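PDB 2WAD: penicillin-binding protein 2B from Streptococcus pneumoniae, which binds penicillin and is thought to act as the transpeptidase that cross-links peptides of adjacent glycan strands during peripheral cell-wall synthesis. Local coordinates for residues E227-S232 with I312-Q317; S266-Q271 with I493-E498; K306-T311 with H545-I550; D318-L323 with R667-L672; G342-A347 with L375-N380. All blocks are in the same frame, centred on the assembly; numbering follows the deposited sequence.

Interaction 1: E227-S232 with I312-Q317; sequences ETSLSS and IDLAFQ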
# COMPACT_ATOMS: atom_id res chain seq x y z
N GLU A 227 3.11 -8.28 16.02
CA GLU A 227 3.97 -7.11 16.18
C GLU A 227 5.27 -7.26 15.39
O GLU A 227 6.16 -8.02 15.76
CB GLU A 227 4.22 -6.82 17.66
CG GLU A 227 2.94 -6.44 18.40
CD GLU A 227 3.19 -5.64 19.67
OE1 GLU A 227 4.25 -5.85 20.30
OE2 GLU A 227 2.33 -4.81 20.03
N THR A 228 5.37 -6.57 14.26
CA THR A 228 6.58 -6.62 13.45
C THR A 228 6.67 -5.30 12.71
O THR A 228 5.71 -4.53 12.71
CB THR A 228 6.58 -7.81 12.44
OG1 THR A 228 5.75 -7.50 11.32
CG2 THR A 228 6.08 -9.09 13.10
N SER A 229 7.82 -5.06 12.10
CA SER A 229 8.11 -3.81 11.43
C SER A 229 7.39 -3.72 10.09
O SER A 229 7.33 -2.65 9.50
CB SER A 229 9.61 -3.69 11.19
OG SER A 229 10.07 -4.81 10.44
N LEU A 230 6.82 -4.84 9.65
CA LEU A 230 5.96 -4.91 8.46
C LEU A 230 4.47 -4.94 8.73
O LEU A 230 3.69 -5.17 7.79
CB LEU A 230 6.33 -6.12 7.60
CG LEU A 230 7.74 -6.09 7.01
CD1 LEU A 230 8.07 -7.37 6.30
CD2 LEU A 230 7.91 -4.89 6.08
N SER A 231 4.06 -4.69 9.97
CA SER A 231 2.63 -4.71 10.32
C SER A 231 1.80 -3.64 9.62
O SER A 231 0.70 -3.92 9.16
CB SER A 231 2.39 -4.70 11.84
OG SER A 231 2.75 -3.45 12.41
N SER A 232 2.31 -2.42 9.50
CA SER A 232 1.55 -1.35 8.83
C SER A 232 1.19 -1.69 7.38
O SER A 232 0.18 -1.22 6.86
CB SER A 232 2.35 -0.04 8.88
OG SER A 232 3.69 -0.24 8.43
N ILE A 312 10.47 -8.78 1.16
CA ILE A 312 11.18 -8.12 2.26
C ILE A 312 11.52 -9.08 3.38
O ILE A 312 10.68 -9.86 3.82
CB ILE A 312 10.37 -6.98 2.91
CG1 ILE A 312 9.95 -5.92 1.87
CG2 ILE A 312 11.18 -6.34 4.05
CD1 ILE A 312 8.86 -5.00 2.35
N ASP A 313 12.77 -9.01 3.82
CA ASP A 313 13.20 -9.76 4.98
C ASP A 313 13.08 -8.90 6.24
O ASP A 313 13.63 -7.81 6.30
CB ASP A 313 14.64 -10.22 4.76
CG ASP A 313 15.05 -11.29 5.72
OD1 ASP A 313 15.24 -10.95 6.91
OD2 ASP A 313 15.13 -12.46 5.29
N LEU A 314 12.35 -9.35 7.25
CA LEU A 314 12.24 -8.60 8.49
C LEU A 314 13.56 -8.06 9.06
O LEU A 314 13.60 -6.92 9.52
CB LEU A 314 11.57 -9.46 9.56
CG LEU A 314 10.13 -9.20 10.02
CD1 LEU A 314 9.25 -8.97 8.82
CD2 LEU A 314 9.62 -10.37 10.85
N ALA A 315 14.61 -8.89 9.05
CA ALA A 315 15.89 -8.53 9.64
C ALA A 315 16.49 -7.35 8.88
O ALA A 315 16.93 -6.37 9.48
CB ALA A 315 16.87 -9.74 9.66
N PHE A 316 16.49 -7.45 7.55
CA PHE A 316 16.91 -6.31 6.72
C PHE A 316 16.08 -5.06 7.02
O PHE A 316 16.61 -3.97 7.31
CB PHE A 316 16.95 -6.64 5.22
CG PHE A 316 17.57 -5.55 4.41
CD1 PHE A 316 18.89 -5.18 4.62
CD2 PHE A 316 16.83 -4.85 3.48
CE1 PHE A 316 19.46 -4.13 3.90
CE2 PHE A 316 17.38 -3.81 2.75
CZ PHE A 316 18.69 -3.45 2.96
N GLN A 317 14.77 -5.22 7.00
CA GLN A 317 13.88 -4.09 7.26
C GLN A 317 14.13 -3.47 8.64
O GLN A 317 14.09 -2.26 8.78
CB GLN A 317 12.41 -4.48 7.05
CG GLN A 317 11.40 -3.40 7.48
CD GLN A 317 10.98 -2.45 6.36
OE1 GLN A 317 11.43 -2.59 5.22
NE2 GLN A 317 10.08 -1.53 6.66
O HOH W 1 9.01 -0.73 9.80
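Leu230 carries the apolar side of this contact, in which a loop of the N-terminal half of the chain meets the beginning of helix 314-334 in the transpeptidase domain. Its CG lies beside the backbone N and opposite the carbonyl carbon (chi1 -64°), which directs the branched end at 312-317, where its two methyls meet different partners. CD2 rests 3.9 Å from Ile312 CD1 and also lies against the amide end of Gln317. CD1 turns to Ile312 CG2 and to Leu314, but the 3.2 Å between Leu230 CD1 and Leu314 CD1 is below normal van der Waals contact. Leu314 is moreover modelled with a non-staggered chi1 of -107°, so the exact place of that methyl is doubtful.

Polar groups behave differently, and no direct hydrogen bond joins 227-232 to 312-317. Ser229 OG sits 3.5 Å from Gln317 CG, a carbon, while its hydrogen bond goes to Asp318 one residue further along the helix. Gln317 NE2 is bound to Met358 O of strand 355-363. A water 2.6 Å from Ser229 O takes a weak additional bond from Gln317 NE2, at 3.4 Å.

Each backbone is also fixed locally. Thr228 O accepts both N and OG of Ser231, closing a type I turn, and Asp313 is the N-cap, its OD1 receiving Ala315 N (3.0 Å) through the anti lone pair.

The chemistry therefore implies a junction made by shape: a leucine seated among Ile312, Leu314 and Gln317, with polar links through a water, weakly held by Gln317, and through Asp318.

Interaction 2: S266-Q271 with I493-E498; sequences SYLEKQ and IDLPDE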
# COMPACT_ATOMS: atom_id res chain seq x y z
N SER A 266 -7.56 -3.28 3.56
CA SER A 266 -6.47 -2.34 3.33
C SER A 266 -5.15 -3.03 2.94
O SER A 266 -4.91 -4.18 3.31
CB SER A 266 -6.28 -1.46 4.57
OG SER A 266 -5.84 -2.25 5.65
N TYR A 267 -4.31 -2.31 2.19
CA TYR A 267 -2.96 -2.75 1.86
C TYR A 267 -2.84 -4.15 1.28
O TYR A 267 -3.69 -4.56 0.48
CB TYR A 267 -2.01 -2.44 3.03
CG TYR A 267 -2.14 -0.98 3.40
CD1 TYR A 267 -2.72 -0.59 4.61
CD2 TYR A 267 -1.73 0.02 2.50
CE1 TYR A 267 -2.87 0.76 4.93
CE2 TYR A 267 -1.89 1.36 2.80
CZ TYR A 267 -2.46 1.71 4.02
OH TYR A 267 -2.63 3.04 4.34
N LEU A 268 -1.83 -4.91 1.69
CA LEU A 268 -1.65 -6.28 1.19
C LEU A 268 -2.89 -7.19 1.33
O LEU A 268 -3.19 -7.97 0.42
CB LEU A 268 -0.41 -6.95 1.79
CG LEU A 268 0.99 -6.42 1.50
CD1 LEU A 268 2.04 -7.31 2.17
CD2 LEU A 268 1.23 -6.32 -0.01
N GLU A 269 -3.60 -7.11 2.46
CA GLU A 269 -4.72 -8.04 2.67
C GLU A 269 -5.75 -7.76 1.60
O GLU A 269 -6.40 -8.67 1.12
CB GLU A 269 -5.39 -7.89 4.04
CG GLU A 269 -4.57 -8.31 5.25
CD GLU A 269 -4.71 -9.77 5.59
OE1 GLU A 269 -5.13 -10.57 4.72
OE2 GLU A 269 -4.40 -10.12 6.75
N LYS A 270 -5.89 -6.49 1.24
CA LYS A 270 -6.83 -6.11 0.19
C LYS A 270 -6.29 -6.44 -1.19
O LYS A 270 -6.98 -7.02 -2.02
CB LYS A 270 -7.21 -4.63 0.30
CG LYS A 270 -8.23 -4.16 -0.74
CD LYS A 270 -8.73 -2.75 -0.43
CE LYS A 270 -9.34 -2.13 -1.66
NZ LYS A 270 -10.27 -1.05 -1.26
N GLN A 271 -5.05 -6.04 -1.46
CA GLN A 271 -4.46 -6.26 -2.78
C GLN A 271 -4.52 -7.73 -3.22
O GLN A 271 -4.79 -8.02 -4.39
CB GLN A 271 -3.03 -5.74 -2.80
CG GLN A 271 -2.41 -5.76 -4.15
CD GLN A 271 -2.96 -4.67 -5.05
OE1 GLN A 271 -2.58 -4.58 -6.22
NE2 GLN A 271 -3.85 -3.85 -4.51
N ILE A 493 3.19 -0.30 -8.08
CA ILE A 493 3.41 -1.09 -6.87
C ILE A 493 2.12 -1.82 -6.46
O ILE A 493 1.03 -1.29 -6.68
CB ILE A 493 3.95 -0.26 -5.70
CG1 ILE A 493 4.52 -1.19 -4.63
CG2 ILE A 493 2.88 0.67 -5.15
CD1 ILE A 493 5.05 -0.46 -3.45
N ASP A 494 2.27 -3.02 -5.90
CA ASP A 494 1.15 -3.89 -5.54
C ASP A 494 0.47 -3.51 -4.22
O ASP A 494 0.39 -4.31 -3.27
CB ASP A 494 1.59 -5.36 -5.56
CG ASP A 494 2.85 -5.64 -4.69
OD1 ASP A 494 3.62 -4.69 -4.35
OD2 ASP A 494 3.11 -6.84 -4.42
N LEU A 495 0.00 -2.26 -4.14
CA LEU A 495 -0.80 -1.79 -3.01
C LEU A 495 -1.98 -1.05 -3.62
O LEU A 495 -1.86 -0.54 -4.73
CB LEU A 495 0.01 -0.86 -2.10
CG LEU A 495 1.13 -1.49 -1.25
CD1 LEU A 495 1.96 -0.45 -0.52
CD2 LEU A 495 0.61 -2.55 -0.28
N PRO A 496 -3.13 -1.03 -2.93
CA PRO A 496 -4.35 -0.51 -3.57
C PRO A 496 -4.25 0.93 -4.08
O PRO A 496 -4.75 1.23 -5.16
CB PRO A 496 -5.44 -0.65 -2.50
CG PRO A 496 -4.82 -1.40 -1.36
CD PRO A 496 -3.40 -1.74 -1.68
N ASP A 497 -3.59 1.80 -3.32
CA ASP A 497 -3.59 3.24 -3.61
C ASP A 497 -2.27 3.94 -3.28
O ASP A 497 -1.95 4.14 -2.11
CB ASP A 497 -4.72 3.92 -2.84
CG ASP A 497 -4.89 5.38 -3.23
OD1 ASP A 497 -4.74 5.70 -4.43
OD2 ASP A 497 -5.18 6.21 -2.33
N GLU A 498 -1.52 4.35 -4.29
CA GLU A 498 -0.28 5.09 -4.06
C GLU A 498 -0.52 6.55 -4.45
O GLU A 498 -1.28 6.84 -5.37
CB GLU A 498 0.83 4.51 -4.93
CG GLU A 498 0.49 4.53 -6.41
CD GLU A 498 1.61 4.03 -7.29
OE1 GLU A 498 1.31 3.32 -8.27
OE2 GLU A 498 2.78 4.33 -7.00
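Gln271 lays its carboxamide over the backbone of the opposite loop without a hydrogen bond to it, the oddest feature here. NE2 stands 3.3 Å from Pro496 N, directly above the Leu495-Pro496 peptide bond, and the tertiary amide nitrogen of a proline has no hydrogen to share. The two amide planes are inclined by only about 30°, so the carboxamide lies roughly parallel over the Leu495-Pro496 peptide. Gln271 gets there with CG opposite its own backbone N (chi1 -173°) and a bend at chi2 (74°), which also lowers CG to 3.3 Å from Asp494 O.

Pro496 packs beside this amide, against the Tyr267 backbone. Its CD lies 3.6 Å from Tyr267 O, the carbonyl that accepts Gln271 N inside the helix, and its CG is flanked by Lys270 CD at 4.2 Å. Deeper in, Leu268 CD2 meets Leu495 CD2 at 3.8 Å. The latter methyl also sits at the edge of the Tyr267 ring, near its plane, and 4.2 Å from Tyr267 CB.

Helix 267-271, from the N-terminal half, thus packs on a transpeptidase-domain loop that follows helix 471-484. The loop bends in an inverse gamma turn centred on Asp494, whose carboxylate holds Ile546 N through OD1 and both Val547 N and Tyr272 OH through OD2.

Without a direct hydrogen bond between 266-271 and 493-498, the join depends on fit: a carboxamide laid over a peptide bond, a proline at the rim, leucine methyls within, and a loop shape whose aspartate is secured by other parts of the chain.

Interaction 3: K306-T311 with H545-I550; sequences KNIKLT and HIVEGI. Unlike the reference sequence in segment 306-311: Lys306 (reference Asn). Unlike the reference sequence in segment 545-550: His545 (reference Arg).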
# COMPACT_ATOMS: atom_id res chain seq x y z
N LYS A 306 -4.60 -19.52 -0.03
CA LYS A 306 -3.18 -19.69 -0.31
C LYS A 306 -2.42 -18.59 0.42
O LYS A 306 -3.03 -17.67 0.96
CB LYS A 306 -2.86 -19.68 -1.81
CG LYS A 306 -3.55 -20.78 -2.65
CD LYS A 306 -3.61 -22.12 -1.91
CE LYS A 306 -4.48 -23.14 -2.61
NZ LYS A 306 -4.68 -24.37 -1.77
N ASN A 307 -1.10 -18.72 0.44
CA ASN A 307 -0.24 -17.83 1.21
C ASN A 307 0.59 -17.00 0.24
O ASN A 307 0.86 -17.45 -0.88
CB ASN A 307 0.70 -18.63 2.13
CG ASN A 307 -0.04 -19.68 2.95
OD1 ASN A 307 0.08 -20.87 2.70
ND2 ASN A 307 -0.82 -19.23 3.94
N ILE A 308 0.96 -15.79 0.66
CA ILE A 308 1.93 -15.00 -0.08
C ILE A 308 3.19 -14.86 0.78
O ILE A 308 3.09 -14.72 2.00
CB ILE A 308 1.39 -13.59 -0.44
CG1 ILE A 308 0.90 -12.87 0.81
CG2 ILE A 308 0.27 -13.70 -1.47
CD1 ILE A 308 0.57 -11.39 0.63
N LYS A 309 4.34 -14.92 0.12
CA LYS A 309 5.64 -14.65 0.74
C LYS A 309 6.19 -13.34 0.19
O LYS A 309 6.31 -13.16 -1.03
CB LYS A 309 6.59 -15.82 0.48
CG LYS A 309 8.02 -15.64 1.02
CD LYS A 309 8.76 -16.99 1.14
CE LYS A 309 9.60 -17.32 -0.10
NZ LYS A 309 10.75 -18.25 0.14
N LEU A 310 6.54 -12.42 1.08
CA LEU A 310 7.05 -11.11 0.66
C LEU A 310 8.50 -11.16 0.21
O LEU A 310 9.23 -12.12 0.47
CB LEU A 310 6.94 -10.08 1.77
CG LEU A 310 5.61 -10.05 2.52
CD1 LEU A 310 5.61 -8.82 3.43
CD2 LEU A 310 4.45 -10.05 1.53
N THR A 311 8.90 -10.10 -0.47
CA THR A 311 10.26 -9.95 -0.96
C THR A 311 11.11 -9.35 0.15
O THR A 311 12.33 -9.40 0.07
CB THR A 311 10.30 -8.97 -2.15
OG1 THR A 311 9.66 -7.74 -1.77
CG2 THR A 311 9.56 -9.53 -3.36
N HIS A 545 7.40 -4.70 -6.50
CA HIS A 545 6.44 -5.67 -6.00
C HIS A 545 6.94 -6.13 -4.63
O HIS A 545 8.13 -6.43 -4.47
CB HIS A 545 6.14 -6.81 -6.99
CG HIS A 545 7.32 -7.66 -7.37
ND1 HIS A 545 7.61 -8.85 -6.73
CD2 HIS A 545 8.23 -7.52 -8.36
CE1 HIS A 545 8.68 -9.39 -7.30
NE2 HIS A 545 9.08 -8.60 -8.28
N ILE A 546 6.03 -6.10 -3.66
CA ILE A 546 6.34 -6.47 -2.29
C ILE A 546 6.14 -7.97 -2.09
O ILE A 546 6.77 -8.60 -1.22
CB ILE A 546 5.40 -5.70 -1.33
CG1 ILE A 546 5.62 -4.19 -1.44
CG2 ILE A 546 5.63 -6.14 0.11
CD1 ILE A 546 4.43 -3.34 -1.01
N VAL A 547 5.24 -8.56 -2.88
CA VAL A 547 5.01 -10.00 -2.83
C VAL A 547 5.94 -10.74 -3.78
O VAL A 547 6.12 -10.31 -4.92
CB VAL A 547 3.54 -10.35 -3.13
CG1 VAL A 547 3.39 -11.85 -3.25
CG2 VAL A 547 2.62 -9.80 -2.02
N GLU A 548 6.53 -11.84 -3.31
CA GLU A 548 7.52 -12.59 -4.08
C GLU A 548 6.89 -13.78 -4.78
O GLU A 548 7.27 -14.12 -5.91
CB GLU A 548 8.70 -13.07 -3.22
CG GLU A 548 9.75 -13.96 -3.93
CD GLU A 548 9.35 -15.44 -3.97
OE1 GLU A 548 9.73 -16.15 -4.93
OE2 GLU A 548 8.64 -15.92 -3.07
N GLY A 549 5.93 -14.43 -4.12
CA GLY A 549 5.25 -15.58 -4.73
C GLY A 549 3.99 -15.99 -4.00
O GLY A 549 3.75 -15.57 -2.87
N ILE A 550 3.16 -16.80 -4.64
CA ILE A 550 2.01 -17.38 -3.95
C ILE A 550 2.36 -18.82 -3.64
O ILE A 550 2.85 -19.53 -4.51
CB ILE A 550 0.74 -17.32 -4.81
CG1 ILE A 550 0.35 -15.86 -5.07
CG2 ILE A 550 -0.37 -18.12 -4.15
CD1 ILE A 550 0.50 -15.44 -6.51
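The imidazole of His545 meets Thr311 CG2 obliquely, 4.0 Å from ND1, while its edge is committed to its own segment. There ND1 donates to Val547 O at 2.8 Å, the oxygen lying only 10° out of the ring plane, and this fixes the rotation of the ring. The motif is a classic beta bulge in an antiparallel pair: Glu548 and Gly549 both face Lys309. Lys309 O takes a short bond from Glu548 N (2.6 Å) and a weak one from Gly549 N, and Lys309 N returns a bond to Gly549 O. Beyond the bulge the pairing has slipped by one residue, so Leu310 is opposite Val547 and Thr311 N reaches Ile546 O at 2.7 Å.

These are the two inner strands of a four-stranded sheet, bordered by strands 63-64 and 559-565, and their axes make an angle of 150°. On one face Ile308 and Ile550 are paired. Ile308 has CG1 between its backbone N and carbonyl carbon (chi1 54°), and its CD1 comes within 3.7 Å of Val547 CG2, the side chains crossing at about a right angle. Leu310 CD2 touches the same valine methyl from 4.0 Å.

Toward the other face Lys309 and Glu548 run side by side in the same direction. NZ and OE2 are too far apart for a salt bridge, and OE2 is hydrogen-bonded to Tyr551 OH instead. At the start of the strand Lys306 turns its NZ to a salt bridge with Asp552, while its CB remains 3.8 Å from Ile550 CG2.

Interaction 4: D318-L323 with R667-L672; sequences DSVDAL and RDIINL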
# COMPACT_ATOMS: atom_id res chain seq x y z
N ASP A 318 14.41 -4.31 9.65
CA ASP A 318 14.68 -3.85 11.00
C ASP A 318 15.96 -3.02 11.03
O ASP A 318 16.04 -2.00 11.72
CB ASP A 318 14.87 -5.03 11.97
CG ASP A 318 13.57 -5.75 12.31
OD1 ASP A 318 12.48 -5.24 12.00
OD2 ASP A 318 13.65 -6.83 12.91
N SER A 319 16.96 -3.47 10.29
CA SER A 319 18.25 -2.80 10.35
C SER A 319 18.22 -1.48 9.57
O SER A 319 18.80 -0.48 10.00
CB SER A 319 19.40 -3.76 10.03
OG SER A 319 19.50 -4.01 8.65
N VAL A 320 17.47 -1.41 8.49
CA VAL A 320 17.20 -0.10 7.88
C VAL A 320 16.44 0.89 8.80
O VAL A 320 16.83 2.04 8.94
CB VAL A 320 16.54 -0.24 6.49
CG1 VAL A 320 16.28 1.13 5.86
CG2 VAL A 320 17.44 -1.07 5.61
N ASP A 321 15.36 0.44 9.43
CA ASP A 321 14.64 1.24 10.43
C ASP A 321 15.60 1.82 11.50
O ASP A 321 15.52 2.99 11.85
CB ASP A 321 13.57 0.38 11.12
CG ASP A 321 12.39 0.01 10.19
OD1 ASP A 321 11.57 -0.82 10.61
OD2 ASP A 321 12.23 0.53 9.07
N ALA A 322 16.52 1.00 12.00
CA ALA A 322 17.47 1.43 13.04
C ALA A 322 18.42 2.49 12.51
O ALA A 322 18.67 3.50 13.19
CB ALA A 322 18.26 0.23 13.63
N LEU A 323 18.94 2.27 11.31
CA LEU A 323 19.83 3.24 10.67
C LEU A 323 19.13 4.60 10.55
O LEU A 323 19.67 5.64 10.99
CB LEU A 323 20.25 2.71 9.28
CG LEU A 323 21.31 3.49 8.50
CD1 LEU A 323 22.66 3.30 9.23
CD2 LEU A 323 21.38 2.96 7.08
N ARG A 667 24.72 4.79 1.26
CA ARG A 667 25.87 3.89 1.31
C ARG A 667 25.69 2.84 2.39
O ARG A 667 25.97 1.66 2.19
CB ARG A 667 27.09 4.76 1.66
CG ARG A 667 28.38 3.97 1.91
CD ARG A 667 29.38 4.89 2.59
NE ARG A 667 28.97 5.13 3.97
CZ ARG A 667 29.26 6.23 4.65
NH1 ARG A 667 29.93 7.20 4.04
NH2 ARG A 667 28.88 6.36 5.92
N ASP A 668 25.27 3.28 3.58
CA ASP A 668 25.20 2.36 4.70
C ASP A 668 24.07 1.36 4.49
O ASP A 668 24.14 0.25 5.02
CB ASP A 668 24.97 3.09 6.01
CG ASP A 668 26.20 3.82 6.52
OD1 ASP A 668 26.05 4.54 7.53
OD2 ASP A 668 27.29 3.72 5.93
N ILE A 669 23.00 1.77 3.79
CA ILE A 669 21.97 0.80 3.43
C ILE A 669 22.51 -0.20 2.42
O ILE A 669 22.21 -1.39 2.51
CB ILE A 669 20.68 1.45 2.86
CG1 ILE A 669 19.93 2.22 3.96
CG2 ILE A 669 19.75 0.38 2.26
CD1 ILE A 669 18.91 3.24 3.43
N ILE A 670 23.31 0.27 1.47
CA ILE A 670 23.91 -0.64 0.51
C ILE A 670 24.85 -1.63 1.20
O ILE A 670 24.81 -2.83 0.91
CB ILE A 670 24.55 0.11 -0.69
CG1 ILE A 670 23.42 0.74 -1.53
CG2 ILE A 670 25.37 -0.83 -1.59
CD1 ILE A 670 23.88 1.48 -2.74
N ASN A 671 25.70 -1.14 2.10
CA ASN A 671 26.64 -2.03 2.82
C ASN A 671 25.82 -3.01 3.66
O ASN A 671 26.17 -4.17 3.76
CB ASN A 671 27.54 -1.25 3.78
CG ASN A 671 28.67 -0.53 3.10
OD1 ASN A 671 29.03 -0.84 1.97
ND2 ASN A 671 29.29 0.42 3.81
N LEU A 672 24.74 -2.54 4.28
CA LEU A 672 23.93 -3.44 5.11
C LEU A 672 23.42 -4.59 4.27
O LEU A 672 23.49 -5.75 4.67
CB LEU A 672 22.77 -2.72 5.79
CG LEU A 672 23.09 -1.99 7.10
CD1 LEU A 672 22.01 -0.99 7.49
CD2 LEU A 672 23.38 -2.97 8.26
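Asp668 OD2, on the aspartate that packs against Leu323, is gripped side-on by two nitrogens of the adjoining Arg667. NE is 2.9 Å away and NH2 completes the salt bridge; the oxygen lies in the guanidinium plane, whereas both donors come from one face of the carboxylate and out of its plane. OD1 is hydrogen-bonded to Tyr327 OH on helix 314-334, so the carboxylate is held from two directions, and this pairing would be expected to favour its ionised form. Its CB is left to meet Leu323 CD2 at 3.7 Å, the two side chains being at about a right angle.

Leu323 has the largest part in the apolar packing. With CG opposite the backbone N (chi1 -173°) it reaches across so that CD2 touches both Ile669 CG1, at 3.5 Å, and Leu672 CD1, at 4.0 Å. The two helices, 314-334 and 661-676, run antiparallel at 156° with segment axes 10.5 Å apart; they are the first and last helices of the transpeptidase domain and pack together beside its central antiparallel sheet, as in other penicillin-binding proteins. On the sheet side Val320 CG1 approaches Ile669 CD1 at 4.2 Å, and Val320 also touches Ser357 and Ser359 of strand 355-363. One turn before Leu323, Ser319 OG lies 4.0 Å from Leu672 CD2 while hydrogen-bonded to Phe316 O of its own helix.

Interaction 5: G342-A347 with L375-N380; sequences GVYAVA and LGTVTN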
# COMPACT_ATOMS: atom_id res chain seq x y z
N GLY A 342 10.82 14.18 8.65
CA GLY A 342 11.16 12.78 8.85
C GLY A 342 12.16 12.33 7.81
O GLY A 342 12.73 13.17 7.15
N VAL A 343 12.38 11.02 7.67
CA VAL A 343 13.38 10.55 6.72
C VAL A 343 12.84 9.22 6.18
O VAL A 343 12.19 8.48 6.93
CB VAL A 343 14.77 10.39 7.39
CG1 VAL A 343 14.68 9.40 8.52
CG2 VAL A 343 15.85 9.93 6.36
N TYR A 344 13.05 8.96 4.89
CA TYR A 344 12.44 7.81 4.21
C TYR A 344 13.48 7.17 3.28
O TYR A 344 14.31 7.88 2.72
CB TYR A 344 11.21 8.29 3.39
CG TYR A 344 10.13 8.81 4.31
CD1 TYR A 344 9.12 7.98 4.78
CD2 TYR A 344 10.17 10.12 4.77
CE1 TYR A 344 8.16 8.43 5.66
CE2 TYR A 344 9.22 10.58 5.68
CZ TYR A 344 8.23 9.73 6.13
OH TYR A 344 7.30 10.19 7.03
N ALA A 345 13.42 5.85 3.13
CA ALA A 345 14.34 5.11 2.29
C ALA A 345 13.56 3.95 1.71
O ALA A 345 12.79 3.32 2.42
CB ALA A 345 15.53 4.57 3.08
N VAL A 346 13.80 3.66 0.44
CA VAL A 346 13.20 2.52 -0.24
C VAL A 346 14.35 1.91 -1.02
O VAL A 346 15.08 2.62 -1.72
CB VAL A 346 12.08 2.94 -1.27
CG1 VAL A 346 11.66 1.75 -2.15
CG2 VAL A 346 10.85 3.48 -0.57
N ALA A 347 14.53 0.61 -0.85
CA ALA A 347 15.53 -0.14 -1.60
C ALA A 347 14.81 -1.13 -2.50
O ALA A 347 13.90 -1.84 -2.03
CB ALA A 347 16.44 -0.93 -0.60
N LEU A 375 4.54 3.40 5.33
CA LEU A 375 3.59 3.75 4.25
C LEU A 375 3.88 5.14 3.71
O LEU A 375 3.43 5.46 2.61
CB LEU A 375 2.14 3.68 4.73
CG LEU A 375 1.72 2.25 5.11
CD1 LEU A 375 0.37 2.26 5.79
CD2 LEU A 375 1.76 1.28 3.91
N GLY A 376 4.66 5.94 4.43
CA GLY A 376 5.08 7.24 3.91
C GLY A 376 5.79 7.14 2.57
O GLY A 376 5.74 8.08 1.76
N THR A 377 6.40 5.99 2.32
CA THR A 377 7.17 5.77 1.11
C THR A 377 6.28 5.81 -0.13
O THR A 377 6.77 6.13 -1.19
CB THR A 377 7.93 4.43 1.15
OG1 THR A 377 7.00 3.36 1.39
CG2 THR A 377 9.01 4.43 2.24
N VAL A 378 5.01 5.44 0.01
CA VAL A 378 4.07 5.41 -1.11
C VAL A 378 2.98 6.48 -0.96
O VAL A 378 2.22 6.70 -1.90
CB VAL A 378 3.39 4.04 -1.31
CG1 VAL A 378 4.38 2.95 -1.79
CG2 VAL A 378 2.66 3.59 -0.03
N THR A 379 2.90 7.16 0.18
CA THR A 379 1.80 8.10 0.37
C THR A 379 2.15 9.58 0.51
O THR A 379 1.29 10.42 0.31
CB THR A 379 0.81 7.64 1.49
OG1 THR A 379 1.40 7.86 2.76
CG2 THR A 379 0.46 6.15 1.40
N ASN A 380 3.40 9.91 0.83
CA ASN A 380 3.77 11.30 1.04
C ASN A 380 4.76 11.80 -0.00
O ASN A 380 5.50 11.02 -0.57
CB ASN A 380 4.37 11.50 2.43
CG ASN A 380 3.35 11.24 3.53
OD1 ASN A 380 2.36 11.96 3.66
ND2 ASN A 380 3.57 10.21 4.30
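Tyr344 has CG beside its backbone N and opposite the carbonyl carbon (chi1 -65°), which carries the ring off the strand so that CE1 comes to 3.7 Å from Gly376 CA. The approach is oblique, and the bare glycine lets the ring come close to the helix backbone: CE1 occupies the very place into which a CB would project from Gly376 CA. Val346, two residues along on the same side of the strand, has CG1 opposite its backbone N (chi1 169°), an orientation that gives CG2 to Thr377. There Val346 CG2 and Thr377 CG2 are a tight 3.5 Å apart. The same threonine methyl lies 3.9 Å from Ala345 O.

Both hydroxyls bond to residues just before helix 376-379: Tyr344 OH to Asp373 and Thr377 OG1 to Ser374 O. Strand 342-348 lies inside the antiparallel sheet of the transpeptidase domain, between strands 355-363 and 645-650, and helix 376-379 rests on it a few residues ahead of Ser386, the inferred acyl-ester nucleophile. Tyr344 also meets the Phe382 ring.

Across 342-347 and 375-380 no hydrogen bond forms, so the two segments are joined by close carbon contacts, while the hydroxyls, pointing to Asp373 and Ser374, would limit rotation of the two side chains.

In the fold
Interactions 1 and 2 tie the N-terminal half of the chain to the transpeptidase domain. Only interaction 3 has hydrogen bonds across its segments; interactions 1, 2, 4 and 5 are held by packing. Interaction 5 is the fully buried one, the other four being partly buried, and interaction 4 is apolar packing of two helices, beside a salt bridge within one of them. Helix 314-334 serves both interaction 1 and interaction 4. Interactions 2 and 3 are joined through Asp494, and Leu268 touches Leu310 between them. Interaction 5 meets interaction 2 through Val378 and interaction 4 through Ala345 on Ile669. Interactions 2 and 4 stay about 14 Å apart at their nearest atoms.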